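Local structure of iron aquisition yersiniabactin synthesis enzyme, YbtT (Escherichia coli, 6BA9) at residues R31-E36 and R234-Q239. The protein is a low-specificity type II thioesterase that maintains production of the metallophore yersiniabactin, probably by hydrolysing thioester-bound intermediates on the biosynthetic assembly line. The protein carries 1 engineered substitution. Numbering follows the deposited sequence.
Sequences RHWQAE and RSFFTQ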
ATOM      1  N   ARG A  31       5.934  -9.475  -9.259  1.00 20.54           N
ATOM      2  CA  ARG A  31       6.658  -9.841 -10.471  1.00 22.22           C
ATOM      3  C   ARG A  31       5.790  -9.686 -11.717  1.00 19.36           C
ATOM      4  O   ARG A  31       6.295  -9.313 -12.778  1.00 22.08           O
ATOM      5  CB  ARG A  31       7.158 -11.281 -10.337  1.00 26.44           C
ATOM      6  CG  ARG A  31       7.981 -11.781 -11.514  1.00 35.67           C
ATOM      7  CD  ARG A  31       8.529 -13.181 -11.257  1.00 46.52           C
ATOM      8  NE  ARG A  31       9.075 -13.291  -9.906  1.00 52.82           N
ATOM      9  CZ  ARG A  31      10.333 -13.021  -9.568  1.00 54.83           C
ATOM     10  NH1 ARG A  31      11.216 -12.628 -10.483  1.00 57.33           N
ATOM     11  NH2 ARG A  31      10.709 -13.151  -8.301  1.00 45.81           N
ATOM     12  N   HIS A  32       4.492  -9.975 -11.612  1.00 20.26           N
ATOM     13  CA  HIS A  32       3.607  -9.836 -12.767  1.00 20.86           C
ATOM     14  C   HIS A  32       3.606  -8.408 -13.306  1.00 20.96           C
ATOM     15  O   HIS A  32       3.493  -8.194 -14.522  1.00 19.84           O
ATOM     16  CB  HIS A  32       2.191 -10.283 -12.410  1.00 21.42           C
ATOM     17  CG  HIS A  32       1.202 -10.085 -13.517  1.00 31.17           C
ATOM     18  ND1 HIS A  32       1.322 -10.712 -14.739  1.00 39.98           N
ATOM     19  CD2 HIS A  32       0.080  -9.327 -13.590  1.00 32.86           C
ATOM     20  CE1 HIS A  32       0.320 -10.349 -15.519  1.00 39.23           C
ATOM     21  NE2 HIS A  32      -0.450  -9.511 -14.846  1.00 38.01           N
ATOM     22  N   TRP A  33       3.747  -7.418 -12.424  1.00 18.22           N
ATOM     23  CA  TRP A  33       3.849  -6.040 -12.895  1.00 17.69           C
ATOM     24  C   TRP A  33       5.096  -5.818 -13.737  1.00 18.70           C
ATOM     25  O   TRP A  33       5.094  -4.984 -14.646  1.00 18.99           O
ATOM     26  CB  TRP A  33       3.858  -5.072 -11.710  1.00 17.64           C
ATOM     27  CG  TRP A  33       2.537  -4.841 -11.059  1.00 16.47           C
ATOM     28  CD1 TRP A  33       1.356  -5.458 -11.320  1.00 15.43           C
ATOM     29  CD2 TRP A  33       2.276  -3.898 -10.021  1.00 15.39           C
ATOM     30  NE1 TRP A  33       0.364  -4.960 -10.509  1.00 15.70           N
ATOM     31  CE2 TRP A  33       0.910  -3.988  -9.705  1.00 15.07           C
ATOM     32  CE3 TRP A  33       3.069  -2.975  -9.334  1.00 15.32           C
ATOM     33  CZ2 TRP A  33       0.317  -3.190  -8.729  1.00 16.18           C
ATOM     34  CZ3 TRP A  33       2.484  -2.189  -8.375  1.00 16.29           C
ATOM     35  CH2 TRP A  33       1.122  -2.293  -8.082  1.00 16.35           C
ATOM     36  N   GLN A  34       6.175  -6.538 -13.449  1.00 23.24           N
ATOM     37  CA  GLN A  34       7.382  -6.416 -14.260  1.00 27.54           C
ATOM     38  C   GLN A  34       7.262  -7.113 -15.605  1.00 26.12           C
ATOM     39  O   GLN A  34       8.048  -6.815 -16.514  1.00 34.45           O
ATOM     40  CB  GLN A  34       8.578  -6.983 -13.502  1.00 31.39           C
ATOM     41  CG  GLN A  34       8.891  -6.213 -12.253  1.00 28.63           C
ATOM     42  CD  GLN A  34      10.056  -6.802 -11.489  1.00 36.96           C
ATOM     43  OE1 GLN A  34       9.882  -7.700 -10.661  1.00 38.90           O
ATOM     44  NE2 GLN A  34      11.255  -6.303 -11.768  1.00 41.65           N
ATOM     45  N   ALA A  35       6.310  -8.029 -15.765  1.00 28.31           N
ATOM     46  CA  ALA A  35       6.158  -8.706 -17.045  1.00 30.80           C
ATOM     47  C   ALA A  35       5.767  -7.736 -18.147  1.00 31.58           C
ATOM     48  O   ALA A  35       5.988  -8.029 -19.326  1.00 33.54           O
ATOM     49  CB  ALA A  35       5.097  -9.801 -16.946  1.00 33.18           C
ATOM     50  N   GLU A  36       5.186  -6.588 -17.796  1.00 26.42           N
ATOM     51  CA  GLU A  36       4.638  -5.709 -18.817  1.00 23.04           C
ATOM     52  C   GLU A  36       4.319  -4.330 -18.251  1.00 21.84           C
ATOM     53  O   GLU A  36       3.592  -4.220 -17.265  1.00 23.26           O
ATOM     54  CB  GLU A  36       3.369  -6.344 -19.380  1.00 28.65           C
ATOM     55  CG  GLU A  36       2.700  -5.533 -20.469  1.00 28.01           C
ATOM     56  CD  GLU A  36       1.439  -6.187 -21.013  1.00 37.14           C
ATOM     57  OE1 GLU A  36       0.955  -5.734 -22.071  1.00 34.99           O
ATOM     58  OE2 GLU A  36       0.920  -7.143 -20.382  1.00 40.79           O
ATOM     59  N   ARG A 234      -4.352  -4.649 -15.175  1.00 16.50           N
ATOM     60  CA  ARG A 234      -4.792  -3.750 -16.236  1.00 19.89           C
ATOM     61  C   ARG A 234      -5.886  -2.808 -15.741  1.00 19.32           C
ATOM     62  O   ARG A 234      -5.836  -1.602 -15.994  1.00 18.19           O
ATOM     63  CB  ARG A 234      -5.241  -4.550 -17.462  1.00 20.21           C
ATOM     64  CG  ARG A 234      -4.082  -5.260 -18.138  1.00 24.51           C
ATOM     65  CD  ARG A 234      -4.447  -5.892 -19.473  1.00 28.31           C
ATOM     66  NE  ARG A 234      -3.467  -6.916 -19.828  1.00 38.13           N
ATOM     67  CZ  ARG A 234      -2.374  -6.712 -20.559  1.00 41.28           C
ATOM     68  NH1 ARG A 234      -2.092  -5.514 -21.065  1.00 36.30           N
ATOM     69  NH2 ARG A 234      -1.555  -7.731 -20.795  1.00 45.20           N
ATOM     70  N   SER A 235      -6.868  -3.336 -15.002  1.00 17.56           N
ATOM     71  CA  SER A 235      -7.922  -2.494 -14.443  1.00 17.93           C
ATOM     72  C   SER A 235      -7.366  -1.521 -13.402  1.00 18.55           C
ATOM     73  O   SER A 235      -7.759  -0.343 -13.361  1.00 18.92           O
ATOM     74  CB  SER A 235      -9.007  -3.375 -13.824  1.00 22.90           C
ATOM     75  OG  SER A 235      -9.593  -4.223 -14.797  1.00 29.67           O
ATOM     76  N   PHE A 236      -6.464  -2.005 -12.542  1.00 17.78           N
ATOM     77  CA  PHE A 236      -5.876  -1.172 -11.491  1.00 16.40           C
ATOM     78  C   PHE A 236      -5.160   0.035 -12.089  1.00 15.27           C
ATOM     79  O   PHE A 236      -5.432   1.183 -11.724  1.00 16.10           O
ATOM     80  CB  PHE A 236      -4.929  -2.067 -10.679  1.00 14.81           C
ATOM     81  CG  PHE A 236      -4.270  -1.405  -9.481  1.00 13.57           C
ATOM     82  CD1 PHE A 236      -4.954  -1.238  -8.289  1.00 14.62           C
ATOM     83  CD2 PHE A 236      -2.928  -1.030  -9.535  1.00 16.93           C
ATOM     84  CE1 PHE A 236      -4.327  -0.673  -7.194  1.00 15.64           C
ATOM     85  CE2 PHE A 236      -2.303  -0.459  -8.441  1.00 17.07           C
ATOM     86  CZ  PHE A 236      -3.006  -0.280  -7.277  1.00 16.99           C
ATOM     87  N   PHE A 237      -4.252  -0.200 -13.032  1.00 15.68           N
ATOM     88  CA  PHE A 237      -3.533   0.920 -13.633  1.00 14.57           C
ATOM     89  C   PHE A 237      -4.429   1.802 -14.485  1.00 15.99           C
ATOM     90  O   PHE A 237      -4.232   3.017 -14.502  1.00 15.99           O
ATOM     91  CB  PHE A 237      -2.283   0.451 -14.378  1.00 15.44           C
ATOM     92  CG  PHE A 237      -1.206  -0.030 -13.440  1.00 15.29           C
ATOM     93  CD1 PHE A 237      -0.480   0.882 -12.684  1.00 16.32           C
ATOM     94  CD2 PHE A 237      -0.955  -1.372 -13.277  1.00 16.50           C
ATOM     95  CE1 PHE A 237       0.495   0.451 -11.802  1.00 15.63           C
ATOM     96  CE2 PHE A 237       0.008  -1.806 -12.408  1.00 16.04           C
ATOM     97  CZ  PHE A 237       0.736  -0.889 -11.662  1.00 15.74           C
ATOM     98  N   THR A 238      -5.418   1.227 -15.172  1.00 16.19           N
ATOM     99  CA  THR A 238      -6.362   2.044 -15.927  1.00 18.31           C
ATOM    100  C   THR A 238      -7.029   3.076 -15.032  1.00 17.78           C
ATOM    101  O   THR A 238      -7.121   4.259 -15.389  1.00 17.79           O
ATOM    102  CB  THR A 238      -7.419   1.160 -16.579  1.00 18.82           C
ATOM    103  OG1 THR A 238      -6.791   0.319 -17.536  1.00 23.76           O
ATOM    104  CG2 THR A 238      -8.462   2.024 -17.270  1.00 22.29           C
ATOM    105  N   GLN A 239      -7.496   2.654 -13.852  1.00 17.25           N
ATOM    106  CA  GLN A 239      -8.207   3.600 -13.003  1.00 17.19           C
ATOM    107  C   GLN A 239      -7.269   4.656 -12.448  1.00 16.94           C
ATOM    108  O   GLN A 239      -7.652   5.818 -12.304  1.00 17.50           O
ATOM    109  CB  GLN A 239      -8.953   2.869 -11.889  1.00 18.98           C
ATOM    110  CG  GLN A 239     -10.050   1.962 -12.407  1.00 20.07           C
ATOM    111  CD  GLN A 239     -11.051   2.696 -13.285  1.00 23.35           C
ATOM    112  OE1 GLN A 239     -11.373   3.850 -13.040  1.00 23.22           O
ATOM    113  NE2 GLN A 239     -11.519   2.028 -14.335  1.00 32.78           N
TER
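R234 reaches across to E36 with its chain extended from CG to NE, and guanidinium and carboxylate meet as a twisted, two-pronged salt bridge, their planes 73° apart. NH1 of R234 donates to OE1 of E36 at 3.2 Å, nearly within the guanidinium plane but from above the carboxylate. The second prong, from R234 NH2 to E36 OE2, is short at 2.6 Å yet strongly bent at the hydrogen, a weak hydrogen bond, so this side of the pair probably rests largely on charge. E36 presents its acid group on a fully extended chain, CG anti to the backbone N. Two residues beyond R234, F236 brings CE2 to CZ2 of W33 at 3.8 Å; these rings are nearly parallel but offset, with little of one over the other. F237 makes the closer aromatic contact, a T-shaped pair in which its edge meets the indole face with planes at 67°. Its CZ sits over the centre of the W33 ring, and its CE2 comes within 3.6 Å of W33 CE2. F236 CD2 lies over one face of F237, completing the three-ring cluster. The indole NE1 of W33 is hydrogen-bonded to the carbonyl O of P229, which should help fix the ring's rotation. The buried cluster joins helix 233-243 to the short helix 31-34 of this alpha/beta-hydrolase fold, with W33 and F237 both resting on L43 of strand 42-46 and reaching M19 and L17, respectively, of strand 16-20.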